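Local coordinates for leucyl-trna synthetase (Plasmodium knowlesi, PDB 5FOF), which catalyses the ATP-dependent attachment of leucine to its cognate tRNA, the crystallised fragment being the editing domain that probably hydrolyses tRNA charged with the wrong amino acid, at residues D217-Y222 / E286-K291; K85-Y90 / M306-C311; P257-G260 / Y266-E269. One frame throughout, in Å; residues are numbered along the deposited sequence.

Contact 1: residues D217-Y222 / E286-K291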
loop_
_atom_site.group_PDB
_atom_site.type_symbol
_atom_site.label_atom_id
_atom_site.label_comp_id
_atom_site.label_asym_id
_atom_site.label_seq_id
_atom_site.Cartn_x
_atom_site.Cartn_y
_atom_site.Cartn_z
ATOM N N ASP A 217 2.380 14.571 -5.728
ATOM C CA ASP A 217 2.617 14.058 -7.081
ATOM C C ASP A 217 1.458 13.206 -7.595
ATOM O O ASP A 217 1.641 12.438 -8.541
ATOM C CB ASP A 217 3.896 13.210 -7.102
ATOM C CG ASP A 217 5.091 13.924 -6.499
ATOM O OD1 ASP A 217 5.225 15.149 -6.713
ATOM O OD2 ASP A 217 5.917 13.253 -5.816
ATOM N N SER A 218 0.285 13.319 -6.967
ATOM C CA SER A 218 -0.929 12.638 -7.431
ATOM C C SER A 218 -2.145 13.534 -7.242
ATOM O O SER A 218 -2.398 14.024 -6.139
ATOM C CB SER A 218 -1.119 11.315 -6.696
ATOM O OG SER A 218 -2.466 10.843 -6.767
ATOM N N ALA A 219 -2.907 13.731 -8.318
ATOM C CA ALA A 219 -4.099 14.575 -8.268
ATOM C C ALA A 219 -5.190 13.921 -7.438
ATOM O O ALA A 219 -5.926 14.595 -6.732
ATOM C CB ALA A 219 -4.597 14.852 -9.672
ATOM N N ASP A 220 -5.262 12.597 -7.523
ATOM C CA ASP A 220 -6.252 11.796 -6.810
ATOM C C ASP A 220 -5.967 11.807 -5.299
ATOM O O ASP A 220 -6.890 11.927 -4.482
ATOM C CB ASP A 220 -6.199 10.377 -7.384
ATOM C CG ASP A 220 -7.316 9.472 -6.885
ATOM O OD1 ASP A 220 -8.413 9.955 -6.508
ATOM O OD2 ASP A 220 -7.098 8.239 -6.883
ATOM N N ASP A 221 -4.683 11.679 -4.942
ATOM C CA ASP A 221 -4.242 11.719 -3.543
ATOM C C ASP A 221 -4.467 13.116 -2.946
ATOM O O ASP A 221 -4.991 13.239 -1.837
ATOM C CB ASP A 221 -2.754 11.314 -3.395
ATOM C CG ASP A 221 -2.451 9.874 -3.874
ATOM O OD1 ASP A 221 -3.372 9.025 -4.011
ATOM O OD2 ASP A 221 -1.252 9.598 -4.104
ATOM N N TYR A 222 -4.089 14.160 -3.680
ATOM C CA TYR A 222 -4.354 15.550 -3.232
ATOM C C TYR A 222 -5.847 15.827 -2.975
ATOM O O TYR A 222 -6.194 16.545 -2.040
ATOM C CB TYR A 222 -3.826 16.572 -4.257
ATOM C CG TYR A 222 -3.877 18.027 -3.808
ATOM C CD1 TYR A 222 -5.009 18.811 -4.019
ATOM C CD2 TYR A 222 -2.775 18.630 -3.206
ATOM C CE1 TYR A 222 -5.051 20.145 -3.619
ATOM C CE2 TYR A 222 -2.808 19.957 -2.805
ATOM C CZ TYR A 222 -3.946 20.712 -3.010
ATOM O OH TYR A 222 -3.958 22.030 -2.615
ATOM N N GLU A 286 -5.114 9.975 -15.543
ATOM C CA GLU A 286 -4.524 9.413 -16.758
ATOM C C GLU A 286 -3.654 10.426 -17.481
ATOM O O GLU A 286 -2.538 10.113 -17.875
ATOM C CB GLU A 286 -5.610 8.853 -17.696
ATOM C CG GLU A 286 -6.342 7.631 -17.141
ATOM C CD GLU A 286 -7.506 7.151 -18.001
ATOM O OE1 GLU A 286 -7.574 7.502 -19.200
ATOM O OE2 GLU A 286 -8.358 6.403 -17.474
ATOM N N THR A 287 -4.160 11.643 -17.627
ATOM C CA THR A 287 -3.387 12.727 -18.246
ATOM C C THR A 287 -2.123 13.041 -17.435
ATOM O O THR A 287 -1.061 13.270 -18.002
ATOM C CB THR A 287 -4.249 14.004 -18.412
ATOM O OG1 THR A 287 -5.386 13.703 -19.227
ATOM C CG2 THR A 287 -3.462 15.153 -19.049
ATOM N N LEU A 288 -2.243 13.034 -16.113
ATOM C CA LEU A 288 -1.113 13.302 -15.228
ATOM C C LEU A 288 -0.077 12.177 -15.238
ATOM O O LEU A 288 1.124 12.452 -15.344
ATOM C CB LEU A 288 -1.605 13.549 -13.802
ATOM C CG LEU A 288 -0.539 13.826 -12.746
ATOM C CD1 LEU A 288 0.309 15.034 -13.102
ATOM C CD2 LEU A 288 -1.224 14.026 -11.417
ATOM N N TYR A 289 -0.537 10.927 -15.120
ATOM C CA TYR A 289 0.364 9.766 -15.097
ATOM C C TYR A 289 1.298 9.769 -16.293
ATOM O O TYR A 289 2.501 9.543 -16.124
ATOM C CB TYR A 289 -0.387 8.408 -15.015
ATOM C CG TYR A 289 0.562 7.212 -15.139
ATOM C CD1 TYR A 289 1.228 6.694 -14.021
ATOM C CD2 TYR A 289 0.831 6.631 -16.381
ATOM C CE1 TYR A 289 2.116 5.627 -14.137
ATOM C CE2 TYR A 289 1.716 5.567 -16.511
ATOM C CZ TYR A 289 2.362 5.068 -15.389
ATOM O OH TYR A 289 3.251 4.011 -15.521
ATOM N N LYS A 290 0.744 10.024 -17.484
ATOM C CA LYS A 290 1.530 10.036 -18.728
ATOM C C LYS A 290 2.477 11.239 -18.818
ATOM O O LYS A 290 3.659 11.086 -19.139
ATOM C CB LYS A 290 0.617 9.980 -19.963
ATOM C CG LYS A 290 -0.060 8.633 -20.177
ATOM C CD LYS A 290 -1.140 8.705 -21.259
ATOM C CE LYS A 290 -1.952 7.413 -21.352
ATOM N NZ LYS A 290 -3.318 7.617 -21.922
ATOM N N LYS A 291 1.955 12.426 -18.525
ATOM C CA LYS A 291 2.744 13.661 -18.595
ATOM C C LYS A 291 3.970 13.559 -17.666
ATOM O O LYS A 291 5.097 13.900 -18.057
ATOM C CB LYS A 291 1.861 14.873 -18.247
ATOM C CG LYS A 291 2.232 16.206 -18.908
ATOM C CD LYS A 291 0.986 17.098 -19.084
ATOM C CE LYS A 291 1.315 18.588 -19.100
ATOM N NZ LYS A 291 2.336 18.935 -20.125
#
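A219 and L288 bring the two backbones closest, their CA atoms 7.7 Å apart, where the first turn of helix 219-230 faces the middle of helix 281-295. The contact is small and rests on one branch of one leucine. L288 holds CG opposite its own N (chi1 179°), which carries the fork out from the helix, and methyl CD2 comes up to the backbone as much as to a side chain: it lies 3.5 Å from A219 N and 3.9 Å from A219 CB. The same methyl brushes S218 CA at 4.2 Å. Alanine suits this place because its lone methyl lets the leucine come near the helix start. L288 also touches T263 and F267 of helix 263-270, its CD1 branch turned to F267, so this buried residue fills a three-helix junction in the editing domain. The helix start itself is a classic N-cap. S218 is the cap residue, and its OG accepts from D221 N at 3.0 Å with a nearly straight N-H...O angle of 163°, while S218 O takes Y222 N. Acidic D220 and D221 sit in this first turn, where the positive helix end probably favours them; D220 OD2 also forms a salt bridge with K285, and D221 OD2 accepts from V214 N. Just before the cap, the buried D217 carboxylate is held at both oxygens, by S252 OG and by C253 N.

Contact 2: residues K85-Y90 / M306-C311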
loop_
_atom_site.group_PDB
_atom_site.type_symbol
_atom_site.label_atom_id
_atom_site.label_comp_id
_atom_site.label_asym_id
_atom_site.label_seq_id
_atom_site.Cartn_x
_atom_site.Cartn_y
_atom_site.Cartn_z
ATOM N N LYS A 85 4.102 3.890 -9.258
ATOM C CA LYS A 85 4.947 5.078 -9.176
ATOM C C LYS A 85 5.875 5.032 -7.957
ATOM O O LYS A 85 5.836 5.943 -7.123
ATOM C CB LYS A 85 4.072 6.334 -9.095
ATOM C CG LYS A 85 3.051 6.453 -10.220
ATOM C CD LYS A 85 2.104 7.629 -10.004
ATOM C CE LYS A 85 2.758 8.935 -10.411
ATOM N NZ LYS A 85 2.107 10.128 -9.808
ATOM N N PRO A 86 6.723 3.987 -7.850
ATOM C CA PRO A 86 7.596 3.875 -6.663
ATOM C C PRO A 86 8.592 5.012 -6.503
ATOM O O PRO A 86 9.061 5.250 -5.398
ATOM C CB PRO A 86 8.313 2.528 -6.858
ATOM C CG PRO A 86 8.181 2.212 -8.315
ATOM C CD PRO A 86 6.880 2.833 -8.752
ATOM N N GLU A 87 8.892 5.726 -7.583
ATOM C CA GLU A 87 9.674 6.983 -7.513
ATOM C C GLU A 87 9.075 8.106 -6.674
ATOM O O GLU A 87 9.786 9.021 -6.306
ATOM C CB GLU A 87 9.988 7.520 -8.922
ATOM C CG GLU A 87 8.827 8.122 -9.713
ATOM C CD GLU A 87 7.898 7.101 -10.359
ATOM O OE1 GLU A 87 8.215 5.878 -10.332
ATOM O OE2 GLU A 87 6.847 7.532 -10.913
ATOM N N THR A 88 7.773 8.076 -6.392
ATOM C CA THR A 88 7.160 9.094 -5.527
ATOM C C THR A 88 7.151 8.698 -4.046
ATOM O O THR A 88 6.746 9.499 -3.209
ATOM C CB THR A 88 5.711 9.438 -5.969
ATOM O OG1 THR A 88 4.873 8.278 -5.885
ATOM C CG2 THR A 88 5.702 9.953 -7.381
ATOM N N ALA A 89 7.585 7.485 -3.716
ATOM C CA ALA A 89 7.501 6.987 -2.342
ATOM C C ALA A 89 8.197 7.858 -1.284
ATOM O O ALA A 89 7.803 7.834 -0.107
ATOM C CB ALA A 89 8.051 5.576 -2.274
ATOM N N TYR A 90 9.232 8.598 -1.684
ATOM C CA TYR A 90 9.838 9.608 -0.818
ATOM C C TYR A 90 8.785 10.572 -0.289
ATOM O O TYR A 90 8.810 10.950 0.888
ATOM C CB TYR A 90 10.929 10.397 -1.550
ATOM C CG TYR A 90 11.823 11.172 -0.612
ATOM C CD1 TYR A 90 12.663 10.498 0.279
ATOM C CD2 TYR A 90 11.828 12.571 -0.602
ATOM C CE1 TYR A 90 13.477 11.188 1.154
ATOM C CE2 TYR A 90 12.635 13.278 0.275
ATOM C CZ TYR A 90 13.461 12.580 1.152
ATOM O OH TYR A 90 14.281 13.246 2.034
ATOM N N MET A 306 16.558 13.399 -13.182
ATOM C CA MET A 306 16.355 12.189 -14.018
ATOM C C MET A 306 14.946 12.071 -14.554
ATOM O O MET A 306 13.991 12.593 -13.977
ATOM C CB MET A 306 16.619 10.896 -13.256
ATOM C CG MET A 306 18.065 10.573 -13.022
ATOM S SD MET A 306 18.175 9.005 -12.155
ATOM C CE MET A 306 18.185 7.846 -13.517
ATOM N N LYS A 307 14.842 11.333 -15.652
ATOM C CA LYS A 307 13.557 10.958 -16.218
ATOM C C LYS A 307 12.934 9.858 -15.356
ATOM O O LYS A 307 13.657 9.021 -14.786
ATOM C CB LYS A 307 13.736 10.487 -17.659
ATOM C CG LYS A 307 14.300 11.557 -18.583
ATOM C CD LYS A 307 13.312 12.706 -18.766
ATOM C CE LYS A 307 13.731 13.655 -19.881
ATOM N NZ LYS A 307 12.617 14.580 -20.234
ATOM N N ILE A 308 11.600 9.876 -15.280
ATOM C CA ILE A 308 10.825 8.982 -14.416
ATOM C C ILE A 308 11.142 7.532 -14.726
ATOM O O ILE A 308 11.432 6.753 -13.827
ATOM C CB ILE A 308 9.298 9.158 -14.585
ATOM C CG1 ILE A 308 8.859 10.624 -14.398
ATOM C CG2 ILE A 308 8.534 8.219 -13.642
ATOM C CD1 ILE A 308 9.495 11.387 -13.265
ATOM N N TYR A 309 11.088 7.187 -16.003
ATOM C CA TYR A 309 11.362 5.808 -16.459
ATOM C C TYR A 309 12.722 5.260 -16.068
ATOM O O TYR A 309 12.859 4.045 -15.846
ATOM C CB TYR A 309 11.172 5.651 -17.977
ATOM C CG TYR A 309 11.710 6.777 -18.845
ATOM C CD1 TYR A 309 13.019 6.757 -19.335
ATOM C CD2 TYR A 309 10.885 7.838 -19.220
ATOM C CE1 TYR A 309 13.494 7.776 -20.148
ATOM C CE2 TYR A 309 11.344 8.855 -20.039
ATOM C CZ TYR A 309 12.645 8.826 -20.505
ATOM O OH TYR A 309 13.088 9.857 -21.319
ATOM N N ASN A 310 13.723 6.134 -16.005
ATOM C CA ASN A 310 15.050 5.714 -15.561
ATOM C C ASN A 310 15.103 5.589 -14.029
ATOM O O ASN A 310 15.659 4.641 -13.506
ATOM C CB ASN A 310 16.135 6.671 -16.078
ATOM C CG ASN A 310 16.272 6.656 -17.608
ATOM O OD1 ASN A 310 15.958 5.667 -18.272
ATOM N ND2 ASN A 310 16.771 7.761 -18.168
ATOM N N CYS A 311 14.527 6.553 -13.320
ATOM C CA CYS A 311 14.558 6.563 -11.856
ATOM C C CYS A 311 13.732 5.394 -11.293
ATOM O O CYS A 311 14.240 4.590 -10.494
ATOM C CB CYS A 311 14.048 7.906 -11.324
ATOM S SG CYS A 311 13.703 7.939 -9.554
#
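E87 packs against I308 and C311 at the start of helix 308-321, and its CA comes within 6.5 Å of C311 CA. The glutamate does all the touching from its side. Its aliphatic root meets the thiol, E87 CB to C311 SG 3.8 Å. The E87 and I308 side chains cross at about a right angle, and E87 OE2 comes to 3.3 Å from I308 CG2. CG sits between the backbone N and C (chi1 72°), and a second bend at chi2, -79°, folds the chain so that the carboxylate comes beside the methyl. This buried charge is answered by a salt bridge from E87 OE2 to NH2 of R312, the next residue of the helix after C311. Branched I308 and small, weakly polar C311 suit the inner face, where M298 of strand 297-298 touches all three residues. The outer face is different: Y309 and N310 turn to the other side of the helix, N310 is exposed, and K307 lays its CB over one face of the Y309 ring. Within 85-90, T88 folds back on K85 O, giving it both its N, at 3.0 Å, and its OG1, at 2.8 Å and in the carbonyl plane, which holds the T88 hydroxyl rotamer and braces the start of the 3-10 segment. The K-P-E-T of 85-88 is consistent with part of the threonine-rich motif of the editing domain in leucyl-tRNA synthetases.

Contact 3: residues P257-G260 / Y266-E269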
loop_
_atom_site.group_PDB
_atom_site.type_symbol
_atom_site.label_atom_id
_atom_site.label_comp_id
_atom_site.label_asym_id
_atom_site.label_seq_id
_atom_site.Cartn_x
_atom_site.Cartn_y
_atom_site.Cartn_z
ATOM N N PRO A 257 8.011 20.513 -17.133
ATOM C CA PRO A 257 8.778 21.573 -17.810
ATOM C C PRO A 257 8.502 23.027 -17.391
ATOM O O PRO A 257 9.437 23.710 -16.965
ATOM C CB PRO A 257 8.439 21.356 -19.289
ATOM C CG PRO A 257 8.230 19.892 -19.392
ATOM C CD PRO A 257 7.541 19.507 -18.109
ATOM N N ASP A 258 7.254 23.487 -17.512
ATOM C CA ASP A 258 6.880 24.875 -17.155
ATOM C C ASP A 258 6.033 24.995 -15.888
ATOM O O ASP A 258 5.874 26.090 -15.356
ATOM C CB ASP A 258 6.149 25.548 -18.324
ATOM C CG ASP A 258 7.104 26.138 -19.345
ATOM O OD1 ASP A 258 7.844 27.071 -18.970
ATOM O OD2 ASP A 258 7.111 25.681 -20.515
ATOM N N ILE A 259 5.514 23.871 -15.405
ATOM C CA ILE A 259 4.637 23.833 -14.234
ATOM C C ILE A 259 5.436 23.857 -12.921
ATOM O O ILE A 259 4.966 24.400 -11.919
ATOM C CB ILE A 259 3.749 22.563 -14.286
ATOM C CG1 ILE A 259 2.869 22.591 -15.553
ATOM C CG2 ILE A 259 2.894 22.422 -13.028
ATOM C CD1 ILE A 259 2.298 21.246 -15.965
ATOM N N GLY A 260 6.631 23.264 -12.939
ATOM C CA GLY A 260 7.408 23.007 -11.728
ATOM C C GLY A 260 6.847 21.813 -10.971
ATOM O O GLY A 260 6.060 21.032 -11.510
ATOM N N TYR A 266 -1.395 21.216 -8.888
ATOM C CA TYR A 266 -1.568 22.078 -10.063
ATOM C C TYR A 266 -2.676 21.592 -11.016
ATOM O O TYR A 266 -3.423 22.408 -11.551
ATOM C CB TYR A 266 -0.228 22.212 -10.800
ATOM C CG TYR A 266 -0.217 23.155 -11.987
ATOM C CD1 TYR A 266 -0.647 22.722 -13.258
ATOM C CD2 TYR A 266 0.260 24.463 -11.864
ATOM C CE1 TYR A 266 -0.620 23.569 -14.357
ATOM C CE2 TYR A 266 0.291 25.314 -12.960
ATOM C CZ TYR A 266 -0.148 24.859 -14.201
ATOM O OH TYR A 266 -0.120 25.689 -15.291
ATOM N N PHE A 267 -2.777 20.279 -11.215
ATOM C CA PHE A 267 -3.811 19.695 -12.079
ATOM C C PHE A 267 -5.195 19.585 -11.405
ATOM O O PHE A 267 -6.218 19.715 -12.076
ATOM C CB PHE A 267 -3.342 18.344 -12.644
ATOM C CG PHE A 267 -2.353 18.477 -13.766
ATOM C CD1 PHE A 267 -1.039 18.805 -13.512
ATOM C CD2 PHE A 267 -2.745 18.287 -15.088
ATOM C CE1 PHE A 267 -0.129 18.935 -14.545
ATOM C CE2 PHE A 267 -1.833 18.413 -16.131
ATOM C CZ PHE A 267 -0.524 18.745 -15.857
ATOM N N TYR A 268 -5.229 19.349 -10.097
ATOM C CA TYR A 268 -6.474 19.471 -9.298
ATOM C C TYR A 268 -7.150 20.847 -9.409
ATOM O O TYR A 268 -8.369 20.926 -9.500
ATOM C CB TYR A 268 -6.169 19.189 -7.828
ATOM C CG TYR A 268 -7.291 19.394 -6.834
ATOM C CD1 TYR A 268 -8.139 18.350 -6.492
ATOM C CD2 TYR A 268 -7.446 20.610 -6.167
ATOM C CE1 TYR A 268 -9.151 18.521 -5.561
ATOM C CE2 TYR A 268 -8.447 20.800 -5.225
ATOM C CZ TYR A 268 -9.297 19.758 -4.920
ATOM O OH TYR A 268 -10.277 19.946 -3.963
ATOM N N GLU A 269 -6.353 21.918 -9.378
ATOM C CA GLU A 269 -6.876 23.289 -9.460
ATOM C C GLU A 269 -7.255 23.671 -10.888
ATOM O O GLU A 269 -8.335 24.206 -11.108
ATOM C CB GLU A 269 -5.864 24.301 -8.914
ATOM C CG GLU A 269 -5.668 24.246 -7.404
ATOM C CD GLU A 269 -4.677 25.282 -6.892
ATOM O OE1 GLU A 269 -4.171 26.109 -7.684
ATOM O OE2 GLU A 269 -4.401 25.274 -5.681
#
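Loop 257-260 runs beside helix 263-270, the helix it leads into only a few residues later, and the backbones are nearest at I259 and Y266, CA to CA 7.7 Å. The arrangement is a loop packing back on the helix that follows it, at the outer edge of the editing domain, with a CH-pi contact at its centre. Methyl CG2 of I259 comes down over one face of the Y266 ring, 3.5 Å from its centroid and 16° off the ring normal. Within the ring it stands nearer the root than the hydroxyl, at 3.4 Å from Y266 CG. The tyrosine reaches this place through an extended first torsion, CG trans to the backbone N (chi1 -176°), which sends the ring out from the helix toward the loop. A beta-branched isoleucine suits the loop well, since both of its branches cover the Y266 face: I259 CG1 lies on the same face as CG2, above Y266 CE1 at 3.8 Å, and this longer branch goes on through CD1 to F267. Y266 is exposed and F267 is buried, so the isoleucine spans from surface to interior; F267 also touches L256 and K291. G260 follows with a positive phi of 77°, a backbone shape that favours glycine. On the buried side, I259 CD1 approaches the F267 ring obliquely, 3.6 Å from F267 CE1 and 3.8 Å from F267 CZ.

Contact 1 lies between the other two and touches both. The centres of contacts 1 and 3 are 10 Å apart, and the two share an apolar seam: L288 CD1 is 4.0 Å from F267 CD1, K291 CE is 3.7 Å from F267 CZ, and the Y222 and Y268 rings also meet. The centres of contacts 1 and 2 are 13 Å apart. Here K85 and T88 meet D217: K85 NZ lies 2.7 Å from D217 O, and T88 CG2 3.7 Å from D217 OD2. The probable threonine-rich motif is thus set beside the start of helix 219-230, consistent with an editing pocket nearby. Contacts 2 and 3 do not touch, their nearest atoms being about 7 Å apart.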